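Local coordinates for protein alcohol dehydrogenase (PDB 4CPD) that probably oxidises alcohols reversibly with NAD as hydride carrier, as a zinc-containing member of the medium-chain dehydrogenase/reductase family, at residues H59-Q64 with E124-P129; M183-A188 with S194-I199; F274-A279 with L286-G291; L303-L306 with R310-P313. All coordinates share one frame; numbering follows the deposited sequence.

Contacts 1, 2 and 3 are buried, while contact 4 runs from a buried end to an exposed arginine. Contact 1 belongs to the GroES-like region around the metal, where one phenylalanine bridges two strands. Contacts 2 and 3 both involve the parallel Rossmann sheet, their centres about 22 Å apart: 183-188 packs aliphatic groups on strand 195-200, whereas 274-279 builds an aromatic cluster beside strand 286-290, an outermost strand of this chain's sheet, which pairs with the second subunit. Contact 4 closes the helix that follows that strand, and it alone adds a backbone hydrogen bond, a weak one. Contacts 2 and 4 touch, through E186 with Q312 and M183 with P313.

Contact 1: residues H59-Q64 with E124-P129; sequences HEFVGQ and EILRVP. With ZN (zinc ion), chain E.
L126 sets a methyl group squarely over the ring of F61, joining strands 60-68 and 125-128 inside the GroES-like fold of this dehydrogenase. Both strands pair with strand 28-37, not with each other, so side chains must bridge them; the CA atoms of F61 and L126 are 9.0 Å apart. The tight part is a CH-pi contact: L126 CD2 stands 3.6 Å from the centroid of the F61 ring, only 8° off its normal. With CG lying between its own backbone N and carbonyl carbon (chi1 71°), F61 offers this methyl the broad face of a flat ring. V128 is looser, its CG2 coming obliquely to F61 CZ at 4.4 Å. Replacing F61 by a serine is likely to strip L126 CD2 of its aromatic partner and to leave V128 CG2 unmatched across the strands. Toward the edges the contact gives way to polar residues: the partly exposed R127 forms a salt bridge with D27. Just before F61 the chain enters the metal site, where C38 and D152 are further ligands. There H59 NE2 binds the zinc ion at 2.3 Å, and a water molecule stands 2.5 Å from the zinc ion.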
loop_
_atom_site.group_PDB
_atom_site.type_symbol
_atom_site.label_atom_id
_atom_site.label_comp_id
_atom_site.label_asym_id
_atom_site.label_seq_id
_atom_site.Cartn_x
_atom_site.Cartn_y
_atom_site.Cartn_z
ATOM N N HIS A 59 -2.375 -21.703 18.387
ATOM C CA HIS A 59 -1.749 -21.829 17.071
ATOM C C HIS A 59 -0.246 -21.516 17.091
ATOM O O HIS A 59 0.383 -21.402 16.028
ATOM C CB HIS A 59 -2.448 -20.884 16.108
ATOM C CG HIS A 59 -2.564 -19.505 16.643
ATOM N ND1 HIS A 59 -3.699 -19.069 17.289
ATOM C CD2 HIS A 59 -1.674 -18.491 16.695
ATOM C CE1 HIS A 59 -3.509 -17.828 17.693
ATOM N NE2 HIS A 59 -2.285 -17.459 17.351
ATOM N N GLU A 60 0.316 -21.358 18.290
ATOM C CA GLU A 60 1.741 -21.187 18.450
ATOM C C GLU A 60 2.398 -22.464 19.030
ATOM O O GLU A 60 2.024 -22.887 20.118
ATOM C CB GLU A 60 1.990 -20.057 19.388
ATOM C CG GLU A 60 1.679 -18.671 18.863
ATOM C CD GLU A 60 1.842 -17.656 19.982
ATOM O OE1 GLU A 60 1.033 -17.662 20.925
ATOM O OE2 GLU A 60 2.787 -16.862 19.968
ATOM N N PHE A 61 3.350 -23.061 18.296
ATOM C CA PHE A 61 3.985 -24.286 18.744
ATOM C C PHE A 61 5.401 -24.504 18.246
ATOM O O PHE A 61 5.814 -24.000 17.196
ATOM C CB PHE A 61 3.163 -25.470 18.293
ATOM C CG PHE A 61 3.217 -25.715 16.816
ATOM C CD1 PHE A 61 2.451 -24.979 15.960
ATOM C CD2 PHE A 61 4.037 -26.678 16.301
ATOM C CE1 PHE A 61 2.506 -25.195 14.601
ATOM C CE2 PHE A 61 4.104 -26.914 14.942
ATOM C CZ PHE A 61 3.346 -26.166 14.087
ATOM N N VAL A 62 6.123 -25.294 19.024
ATOM C CA VAL A 62 7.368 -25.929 18.590
ATOM C C VAL A 62 7.389 -27.327 19.194
ATOM O O VAL A 62 6.946 -27.529 20.327
ATOM C CB VAL A 62 8.618 -25.116 19.038
ATOM C CG1 VAL A 62 8.560 -24.814 20.528
ATOM C CG2 VAL A 62 9.911 -25.837 18.631
ATOM N N GLY A 63 7.892 -28.291 18.448
ATOM C CA GLY A 63 7.896 -29.664 18.943
ATOM C C GLY A 63 8.665 -30.605 18.071
ATOM O O GLY A 63 9.455 -30.185 17.253
ATOM N N GLN A 64 8.418 -31.892 18.257
ATOM C CA GLN A 64 9.075 -32.962 17.462
ATOM C C GLN A 64 8.081 -33.811 16.688
ATOM O O GLN A 64 6.952 -34.074 17.143
ATOM C CB GLN A 64 9.847 -33.897 18.364
ATOM C CG GLN A 64 11.084 -33.281 18.957
ATOM C CD GLN A 64 11.741 -34.207 19.962
ATOM O OE1 GLN A 64 11.202 -34.428 21.049
ATOM N NE2 GLN A 64 12.899 -34.767 19.600
ATOM N N GLU A 124 -0.900 -31.969 23.454
ATOM C CA GLU A 124 0.297 -32.776 23.398
ATOM C C GLU A 124 0.644 -33.181 21.978
ATOM O O GLU A 124 1.824 -33.354 21.658
ATOM C CB GLU A 124 0.142 -34.023 24.246
ATOM C CG GLU A 124 -0.025 -33.768 25.726
ATOM C CD GLU A 124 -0.085 -35.066 26.492
ATOM O OE1 GLU A 124 0.958 -35.744 26.502
ATOM O OE2 GLU A 124 -1.175 -35.416 27.029
ATOM N N ILE A 125 -0.374 -33.330 21.136
ATOM C CA ILE A 125 -0.175 -33.688 19.722
ATOM C C ILE A 125 -0.906 -32.713 18.787
ATOM O O ILE A 125 -2.053 -32.319 19.050
ATOM C CB ILE A 125 -0.690 -35.117 19.396
ATOM C CG1 ILE A 125 -0.178 -36.158 20.399
ATOM C CG2 ILE A 125 -0.292 -35.526 17.972
ATOM C CD1 ILE A 125 1.308 -36.431 20.309
ATOM N N LEU A 126 -0.253 -32.365 17.682
ATOM C CA LEU A 126 -0.860 -31.531 16.663
ATOM C C LEU A 126 -0.818 -32.206 15.293
ATOM O O LEU A 126 0.219 -32.723 14.907
ATOM C CB LEU A 126 -0.133 -30.197 16.615
ATOM C CG LEU A 126 -0.706 -29.109 15.704
ATOM C CD1 LEU A 126 -2.028 -28.624 16.263
ATOM C CD2 LEU A 126 0.305 -27.964 15.575
ATOM N N ARG A 127 -1.941 -32.197 14.573
ATOM C CA ARG A 127 -1.965 -32.665 13.205
ATOM C C ARG A 127 -1.684 -31.458 12.341
ATOM O O ARG A 127 -2.376 -30.459 12.443
ATOM C CB ARG A 127 -3.325 -33.280 12.832
ATOM C CG ARG A 127 -3.355 -33.970 11.457
ATOM C CD ARG A 127 -4.718 -34.566 11.077
ATOM N NE ARG A 127 -5.723 -33.528 10.867
ATOM C CZ ARG A 127 -6.004 -32.926 9.698
ATOM N NH1 ARG A 127 -5.392 -33.235 8.540
ATOM N NH2 ARG A 127 -6.937 -31.980 9.699
ATOM N N VAL A 128 -0.673 -31.556 11.489
ATOM C CA VAL A 128 -0.321 -30.505 10.569
ATOM C C VAL A 128 -0.529 -31.010 9.132
ATOM O O VAL A 128 0.266 -31.831 8.620
ATOM C CB VAL A 128 1.146 -30.086 10.764
ATOM C CG1 VAL A 128 1.565 -29.036 9.730
ATOM C CG2 VAL A 128 1.368 -29.556 12.171
ATOM N N PRO A 129 -1.584 -30.521 8.455
ATOM C CA PRO A 129 -1.774 -30.856 7.036
ATOM C C PRO A 129 -0.777 -30.227 6.100
ATOM O O PRO A 129 -0.262 -29.181 6.397
ATOM C CB PRO A 129 -3.143 -30.266 6.715
ATOM C CG PRO A 129 -3.341 -29.198 7.725
ATOM C CD PRO A 129 -2.654 -29.651 8.964
HETATM ZN ZN ZN E . -1.076 -15.578 17.023
HETATM O O HOH W 1 -2.162 -14.564 15.042
#

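Contact 2: residues M183-A188 with S194-I199; sequences MAIEVA and SKILAI
Between I185 and I196 the backbones come to 7.0 Å, CA to CA, where helix 183-188 runs antiparallel to strand 195-199, their directions 173° apart and their axes 9.3 Å at closest approach. This is the second half of a beta-alpha-beta unit of the Rossmann fold: strand 171-175 leads into helix 179-190, and the chain then returns along strand 195-200, which lies parallel to the first. The joint is wholly apolar on the side-chain level. I196 points toward the helix and uses both of its branches. Its CG1 arm, anti to the carbonyl carbon (chi1 -55°), carries CD1 to the strand-facing side of the helix, 3.6 Å from A188 CB, and its CG2 methyl meets I185 CG1 at 4.2 Å. Alanine suits position 188 because its small side chain leaves room for the isoleucine arm. One turn back along the helix, I185 extends in the other direction along the strand, its CD1 reaching A198 CB at 3.9 Å; again a long chain is matched with a short one. Cutting I196 back to a glycine is likely to leave A188 CB and I185 CG1 facing no side chain from this position. Beyond A198 the strand leads to D200, an NAD-binding residue, while the opposite surface, through L197 and I199, packs on helix 224-231. The same I196 CD1 also rests against the helix backbone, 3.5 Å from I185 O.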
loop_
_atom_site.group_PDB
_atom_site.type_symbol
_atom_site.label_atom_id
_atom_site.label_comp_id
_atom_site.label_asym_id
_atom_site.label_seq_id
_atom_site.Cartn_x
_atom_site.Cartn_y
_atom_site.Cartn_z
ATOM N N MET A 183 8.486 -7.398 19.008
ATOM C CA MET A 183 9.220 -8.066 17.923
ATOM C C MET A 183 9.620 -7.021 16.857
ATOM O O MET A 183 10.764 -6.996 16.353
ATOM C CB MET A 183 8.391 -9.149 17.254
ATOM C CG MET A 183 7.899 -10.265 18.156
ATOM S SD MET A 183 9.165 -11.395 18.768
ATOM C CE MET A 183 9.342 -10.733 20.425
ATOM N N ALA A 184 8.674 -6.155 16.524
ATOM C CA ALA A 184 8.906 -5.161 15.502
ATOM C C ALA A 184 10.057 -4.261 15.887
ATOM O O ALA A 184 10.946 -3.986 15.070
ATOM C CB ALA A 184 7.650 -4.326 15.274
ATOM N N ILE A 185 10.041 -3.792 17.131
ATOM C CA ILE A 185 11.126 -2.944 17.615
ATOM C C ILE A 185 12.493 -3.605 17.438
ATOM O O ILE A 185 13.390 -3.040 16.828
ATOM C CB ILE A 185 10.926 -2.562 19.072
ATOM C CG1 ILE A 185 9.765 -1.602 19.183
ATOM C CG2 ILE A 185 12.153 -1.868 19.606
ATOM C CD1 ILE A 185 9.220 -1.482 20.592
ATOM N N GLU A 186 12.643 -4.810 17.954
ATOM C CA GLU A 186 13.914 -5.522 17.841
ATOM C C GLU A 186 14.315 -5.655 16.385
ATOM O O GLU A 186 15.441 -5.381 16.052
ATOM C CB GLU A 186 13.815 -6.903 18.485
ATOM C CG GLU A 186 15.150 -7.546 18.829
ATOM C CD GLU A 186 15.013 -8.905 19.527
ATOM O OE1 GLU A 186 13.915 -9.275 19.990
ATOM O OE2 GLU A 186 16.023 -9.608 19.637
ATOM N N VAL A 187 13.391 -6.091 15.528
ATOM C CA VAL A 187 13.690 -6.325 14.111
ATOM C C VAL A 187 14.123 -5.019 13.483
ATOM O O VAL A 187 15.137 -4.962 12.771
ATOM C CB VAL A 187 12.469 -6.836 13.329
ATOM C CG1 VAL A 187 12.753 -6.837 11.828
ATOM C CG2 VAL A 187 12.064 -8.224 13.792
ATOM N N ALA A 188 13.357 -3.964 13.741
ATOM C CA ALA A 188 13.660 -2.680 13.126
ATOM C C ALA A 188 15.115 -2.299 13.409
ATOM O O ALA A 188 15.864 -1.891 12.514
ATOM C CB ALA A 188 12.715 -1.613 13.621
ATOM N N SER A 194 17.348 4.071 11.890
ATOM C CA SER A 194 18.086 5.160 12.490
ATOM C C SER A 194 17.437 5.630 13.784
ATOM O O SER A 194 18.077 6.242 14.637
ATOM C CB SER A 194 18.181 6.344 11.514
ATOM O OG SER A 194 16.916 6.902 11.266
ATOM N N LYS A 195 16.163 5.359 13.929
ATOM C CA LYS A 195 15.461 5.748 15.118
ATOM C C LYS A 195 14.080 5.049 15.136
ATOM O O LYS A 195 13.403 4.948 14.113
ATOM C CB LYS A 195 15.283 7.253 15.140
ATOM C CG LYS A 195 14.491 7.732 16.353
ATOM C CD LYS A 195 14.290 9.235 16.371
ATOM C CE LYS A 195 15.561 9.966 16.775
ATOM N NZ LYS A 195 15.253 11.379 17.134
ATOM N N ILE A 196 13.675 4.582 16.309
ATOM C CA ILE A 196 12.476 3.804 16.483
ATOM C C ILE A 196 11.697 4.398 17.612
ATOM O O ILE A 196 12.264 4.667 18.654
ATOM C CB ILE A 196 12.790 2.340 16.872
ATOM C CG1 ILE A 196 13.737 1.691 15.857
ATOM C CG2 ILE A 196 11.495 1.533 17.011
ATOM C CD1 ILE A 196 14.247 0.337 16.299
ATOM N N LEU A 197 10.394 4.563 17.423
ATOM C CA LEU A 197 9.515 5.152 18.437
ATOM C C LEU A 197 8.408 4.186 18.810
ATOM O O LEU A 197 7.750 3.622 17.939
ATOM C CB LEU A 197 8.888 6.424 17.886
ATOM C CG LEU A 197 9.945 7.383 17.365
ATOM C CD1 LEU A 197 9.563 7.961 16.020
ATOM C CD2 LEU A 197 10.191 8.478 18.375
ATOM N N ALA A 198 8.183 4.010 20.102
ATOM C CA ALA A 198 7.191 3.062 20.564
ATOM C C ALA A 198 6.113 3.822 21.265
ATOM O O ALA A 198 6.387 4.580 22.170
ATOM C CB ALA A 198 7.809 2.017 21.485
ATOM N N ILE A 199 4.884 3.624 20.818
ATOM C CA ILE A 199 3.735 4.270 21.383
ATOM C C ILE A 199 2.893 3.184 22.018
ATOM O O ILE A 199 2.533 2.206 21.357
ATOM C CB ILE A 199 2.914 4.991 20.302
ATOM C CG1 ILE A 199 3.689 6.186 19.744
ATOM C CG2 ILE A 199 1.583 5.481 20.859
ATOM C CD1 ILE A 199 4.564 5.867 18.560
#

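Contact 3: residues F274-A279 with L286-G291; sequences FPFPLA and LTFRIG
F276 and F288 both hold CG anti to the backbone N, with chi1 at -163° and 178°, and these extended settings carry their rings into the space between strands 274-277 and 286-290. The two side chains run antiparallel alongside each other, and their rings meet edge-to-face: the edge of F276 is directed at the face of F288, with centroids 5.6 Å apart and planes at 76°. F276 CE2 makes the touch, 3.8 Å from F288 CG. F274 reaches the other end of the same ring, its CZ 3.8 Å from F288 CZ, with the ring planes inclined to each other. Phenylalanine suits all three places, since a flat apolar ring can bridge strands whose axes are 10.4 Å apart. At the far end L286 replaces aromatic with aliphatic packing. Its CD1 lies 4.1 Å from F276 CE1 and equally 4.1 Å from P277 CG, so one methyl serves both the ring and the proline, whose rigid ring crosses the leucine at about a right angle. Helix 247-256 packs against F274 and F276, while V263 and A265 of the adjoining strand lie against F288. F276 and F288 also pair edge-to-face with F288 and F276 of the second subunit, and R289 forms a salt bridge with D285 of that subunit. Beyond the strand, G291 O accepts a hydrogen bond from the NAD carboxamide nitrogen. The arrangement is an aromatic cluster at the dimer interface, where the edge strands of two Rossmann sheets join antiparallel and carry the sheet from one subunit into the other.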
loop_
_atom_site.group_PDB
_atom_site.type_symbol
_atom_site.label_atom_id
_atom_site.label_comp_id
_atom_site.label_asym_id
_atom_site.label_seq_id
_atom_site.Cartn_x
_atom_site.Cartn_y
_atom_site.Cartn_z
ATOM N N PHE A 274 -12.899 2.403 8.687
ATOM C CA PHE A 274 -12.329 3.589 9.342
ATOM C C PHE A 274 -12.121 4.719 8.305
ATOM O O PHE A 274 -11.946 4.439 7.116
ATOM C CB PHE A 274 -11.005 3.227 10.047
ATOM C CG PHE A 274 -9.842 3.033 9.104
ATOM C CD1 PHE A 274 -9.577 1.793 8.555
ATOM C CD2 PHE A 274 -9.024 4.105 8.755
ATOM C CE1 PHE A 274 -8.522 1.622 7.666
ATOM C CE2 PHE A 274 -7.970 3.936 7.877
ATOM C CZ PHE A 274 -7.718 2.690 7.335
ATOM N N PRO A 275 -12.120 5.994 8.750
ATOM C CA PRO A 275 -11.983 7.109 7.796
ATOM C C PRO A 275 -10.549 7.325 7.286
ATOM O O PRO A 275 -9.656 7.713 8.048
ATOM C CB PRO A 275 -12.446 8.323 8.611
ATOM C CG PRO A 275 -12.113 7.977 10.033
ATOM C CD PRO A 275 -12.175 6.469 10.150
ATOM N N PHE A 276 -10.338 7.073 5.999
ATOM C CA PHE A 276 -9.019 7.235 5.378
ATOM C C PHE A 276 -8.992 8.606 4.761
ATOM O O PHE A 276 -9.914 8.927 4.026
ATOM C CB PHE A 276 -8.800 6.198 4.287
ATOM C CG PHE A 276 -7.375 6.043 3.888
ATOM C CD1 PHE A 276 -6.763 6.990 3.102
ATOM C CD2 PHE A 276 -6.646 4.945 4.295
ATOM C CE1 PHE A 276 -5.434 6.870 2.739
ATOM C CE2 PHE A 276 -5.310 4.810 3.939
ATOM C CZ PHE A 276 -4.703 5.769 3.157
ATOM N N PRO A 277 -7.951 9.418 5.054
ATOM C CA PRO A 277 -7.879 10.764 4.516
ATOM C C PRO A 277 -7.810 10.762 3.006
ATOM O O PRO A 277 -7.022 10.007 2.417
ATOM C CB PRO A 277 -6.572 11.320 5.085
ATOM C CG PRO A 277 -5.811 10.147 5.580
ATOM C CD PRO A 277 -6.842 9.149 5.985
ATOM N N LEU A 278 -8.625 11.618 2.395
ATOM C CA LEU A 278 -8.741 11.685 0.953
ATOM C C LEU A 278 -7.995 12.913 0.434
ATOM O O LEU A 278 -6.922 12.795 -0.130
ATOM C CB LEU A 278 -10.211 11.668 0.542
ATOM C CG LEU A 278 -10.494 11.071 -0.836
ATOM C CD1 LEU A 278 -11.982 10.802 -0.996
ATOM C CD2 LEU A 278 -9.990 11.970 -1.963
ATOM N N ALA A 279 -8.541 14.102 0.624
ATOM C CA ALA A 279 -7.945 15.285 0.024
ATOM C C ALA A 279 -6.549 15.430 0.566
ATOM O O ALA A 279 -5.602 15.637 -0.182
ATOM C CB ALA A 279 -8.775 16.509 0.339
ATOM N N LEU A 286 0.273 8.696 0.363
ATOM C CA LEU A 286 0.335 7.638 1.359
ATOM C C LEU A 286 0.329 6.282 0.691
ATOM O O LEU A 286 -0.392 6.088 -0.283
ATOM C CB LEU A 286 -0.848 7.740 2.320
ATOM C CG LEU A 286 -0.879 8.994 3.214
ATOM C CD1 LEU A 286 -2.266 9.206 3.800
ATOM C CD2 LEU A 286 0.169 8.920 4.320
ATOM N N THR A 287 1.155 5.364 1.206
ATOM C CA THR A 287 1.080 3.942 0.876
ATOM C C THR A 287 0.651 3.149 2.101
ATOM O O THR A 287 1.320 3.187 3.123
ATOM C CB THR A 287 2.424 3.408 0.419
ATOM O OG1 THR A 287 2.823 4.122 -0.750
ATOM C CG2 THR A 287 2.317 1.962 0.074
ATOM N N PHE A 288 -0.465 2.437 1.993
ATOM C CA PHE A 288 -1.088 1.783 3.140
ATOM C C PHE A 288 -1.291 0.307 2.838
ATOM O O PHE A 288 -1.722 -0.052 1.750
ATOM C CB PHE A 288 -2.430 2.438 3.461
ATOM C CG PHE A 288 -3.173 1.792 4.599
ATOM C CD1 PHE A 288 -2.820 2.049 5.905
ATOM C CD2 PHE A 288 -4.256 0.960 4.367
ATOM C CE1 PHE A 288 -3.518 1.465 6.969
ATOM C CE2 PHE A 288 -4.956 0.366 5.422
ATOM C CZ PHE A 288 -4.594 0.621 6.726
ATOM N N ARG A 289 -0.974 -0.549 3.801
ATOM C CA ARG A 289 -1.243 -1.958 3.652
ATOM C C ARG A 289 -1.819 -2.524 4.954
ATOM O O ARG A 289 -1.381 -2.188 6.040
ATOM C CB ARG A 289 -0.005 -2.720 3.185
ATOM C CG ARG A 289 -0.349 -4.171 2.856
ATOM C CD ARG A 289 0.798 -4.933 2.221
ATOM N NE ARG A 289 0.422 -6.308 1.901
ATOM C CZ ARG A 289 1.218 -7.195 1.304
ATOM N NH1 ARG A 289 2.451 -6.880 0.937
ATOM N NH2 ARG A 289 0.776 -8.413 1.069
ATOM N N ILE A 290 -2.815 -3.384 4.817
ATOM C CA ILE A 290 -3.456 -4.033 5.961
ATOM C C ILE A 290 -3.717 -5.486 5.619
ATOM O O ILE A 290 -4.145 -5.795 4.519
ATOM C CB ILE A 290 -4.768 -3.327 6.370
ATOM C CG1 ILE A 290 -5.435 -4.058 7.538
ATOM C CG2 ILE A 290 -5.746 -3.207 5.204
ATOM C CD1 ILE A 290 -6.343 -3.156 8.354
ATOM N N GLY A 291 -3.437 -6.378 6.554
ATOM C CA GLY A 291 -3.590 -7.794 6.288
ATOM C C GLY A 291 -3.139 -8.728 7.392
ATOM O O GLY A 291 -2.495 -8.321 8.351
#

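Contact 4: residues L303-L306 with R310-P313; sequences LALL and RLQP
L305 and L311 cross obliquely and meet through their methyl ends, CD1 to CD1 at 3.9 Å, where the chain turns back after helix 295-307. The other branch of L305 goes to R310, with CD2 lying 4.1 Å from R310 CB. R310 gives only the apolar base of its chain to the contact; bends at chi2 and chi3 lead its charged end away, which suits an arginine on the exposed side. L306 leaves the helix with CB pointing away from 310-313. Its CG is anti to the carbonyl carbon (chi1 -71°), and its CD2 swings back to pack obliquely beside the ring of P313 and near L311 CB, 4.0 Å away. Branched leucines suit this turn because each can touch two neighbours at once, and the compact proline ring lies beside one. The backbone adds a weak bond, from R310 N to L305 O at 3.1 Å, with a bent N-H...O angle of 122°. S308 OG is also within hydrogen-bonding reach of L305 O and A304 O. Beyond the contact P313 packs on M183 and L306 on L154. This is the C-terminal end of a helix, closed by a hydrophobic turn packed onto helix 179-190 of the Rossmann unit and helix 153-163.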
loop_
_atom_site.group_PDB
_atom_site.type_symbol
_atom_site.label_atom_id
_atom_site.label_comp_id
_atom_site.label_asym_id
_atom_site.label_seq_id
_atom_site.Cartn_x
_atom_site.Cartn_y
_atom_site.Cartn_z
ATOM N N LEU A 303 14.086 -17.684 10.808
ATOM C CA LEU A 303 14.870 -18.767 11.397
ATOM C C LEU A 303 16.407 -18.551 11.277
ATOM O O LEU A 303 17.152 -18.735 12.242
ATOM C CB LEU A 303 14.493 -20.116 10.763
ATOM C CG LEU A 303 13.106 -20.640 11.130
ATOM C CD1 LEU A 303 12.733 -21.927 10.394
ATOM C CD2 LEU A 303 13.001 -20.876 12.619
ATOM N N ALA A 304 16.892 -18.179 10.107
ATOM C CA ALA A 304 18.313 -17.942 9.961
ATOM C C ALA A 304 18.775 -16.834 10.952
ATOM O O ALA A 304 19.858 -16.904 11.512
ATOM C CB ALA A 304 18.651 -17.590 8.503
ATOM N N LEU A 305 17.942 -15.831 11.175
ATOM C CA LEU A 305 18.302 -14.757 12.075
ATOM C C LEU A 305 18.291 -15.247 13.537
ATOM O O LEU A 305 19.144 -14.849 14.361
ATOM C CB LEU A 305 17.363 -13.551 11.908
ATOM C CG LEU A 305 17.520 -12.667 10.677
ATOM C CD1 LEU A 305 16.350 -11.719 10.601
ATOM C CD2 LEU A 305 18.772 -11.835 10.730
ATOM N N LEU A 306 17.316 -16.091 13.858
ATOM C CA LEU A 306 17.190 -16.612 15.206
ATOM C C LEU A 306 18.385 -17.520 15.503
ATOM O O LEU A 306 19.063 -17.382 16.515
ATOM C CB LEU A 306 15.897 -17.388 15.333
ATOM C CG LEU A 306 14.627 -16.547 15.322
ATOM C CD1 LEU A 306 13.412 -17.461 15.284
ATOM C CD2 LEU A 306 14.546 -15.673 16.558
ATOM N N ARG A 310 21.012 -13.047 16.107
ATOM C CA ARG A 310 20.674 -11.640 15.816
ATOM C C ARG A 310 19.375 -11.194 16.444
ATOM O O ARG A 310 19.206 -10.023 16.762
ATOM C CB ARG A 310 20.620 -11.367 14.309
ATOM C CG ARG A 310 21.852 -11.864 13.541
ATOM C CD ARG A 310 23.122 -11.078 13.827
ATOM N NE ARG A 310 23.143 -9.900 12.980
ATOM C CZ ARG A 310 22.927 -8.654 13.392
ATOM N NH1 ARG A 310 22.713 -8.363 14.674
ATOM N NH2 ARG A 310 22.943 -7.680 12.502
ATOM N N LEU A 311 18.461 -12.129 16.645
ATOM C CA LEU A 311 17.208 -11.862 17.345
ATOM C C LEU A 311 16.986 -12.829 18.496
ATOM O O LEU A 311 17.235 -14.051 18.407
ATOM C CB LEU A 311 16.049 -11.958 16.355
ATOM C CG LEU A 311 16.020 -10.897 15.257
ATOM C CD1 LEU A 311 15.004 -11.246 14.188
ATOM C CD2 LEU A 311 15.708 -9.552 15.871
ATOM N N GLN A 312 16.450 -12.281 19.572
ATOM C CA GLN A 312 16.266 -13.027 20.810
ATOM C C GLN A 312 14.883 -12.786 21.368
ATOM O O GLN A 312 14.727 -12.232 22.443
ATOM C CB GLN A 312 17.334 -12.598 21.807
ATOM C CG GLN A 312 18.689 -12.471 21.146
ATOM C CD GLN A 312 19.798 -12.352 22.150
ATOM O OE1 GLN A 312 19.678 -11.624 23.141
ATOM N NE2 GLN A 312 20.900 -13.066 21.900
ATOM N N PRO A 313 13.869 -13.221 20.633
ATOM C CA PRO A 313 12.505 -12.929 21.045
ATOM C C PRO A 313 12.101 -13.532 22.372
ATOM O O PRO A 313 11.276 -12.952 23.054
ATOM C CB PRO A 313 11.665 -13.578 19.940
ATOM C CG PRO A 313 12.538 -14.665 19.365
ATOM C CD PRO A 313 13.930 -14.099 19.440
#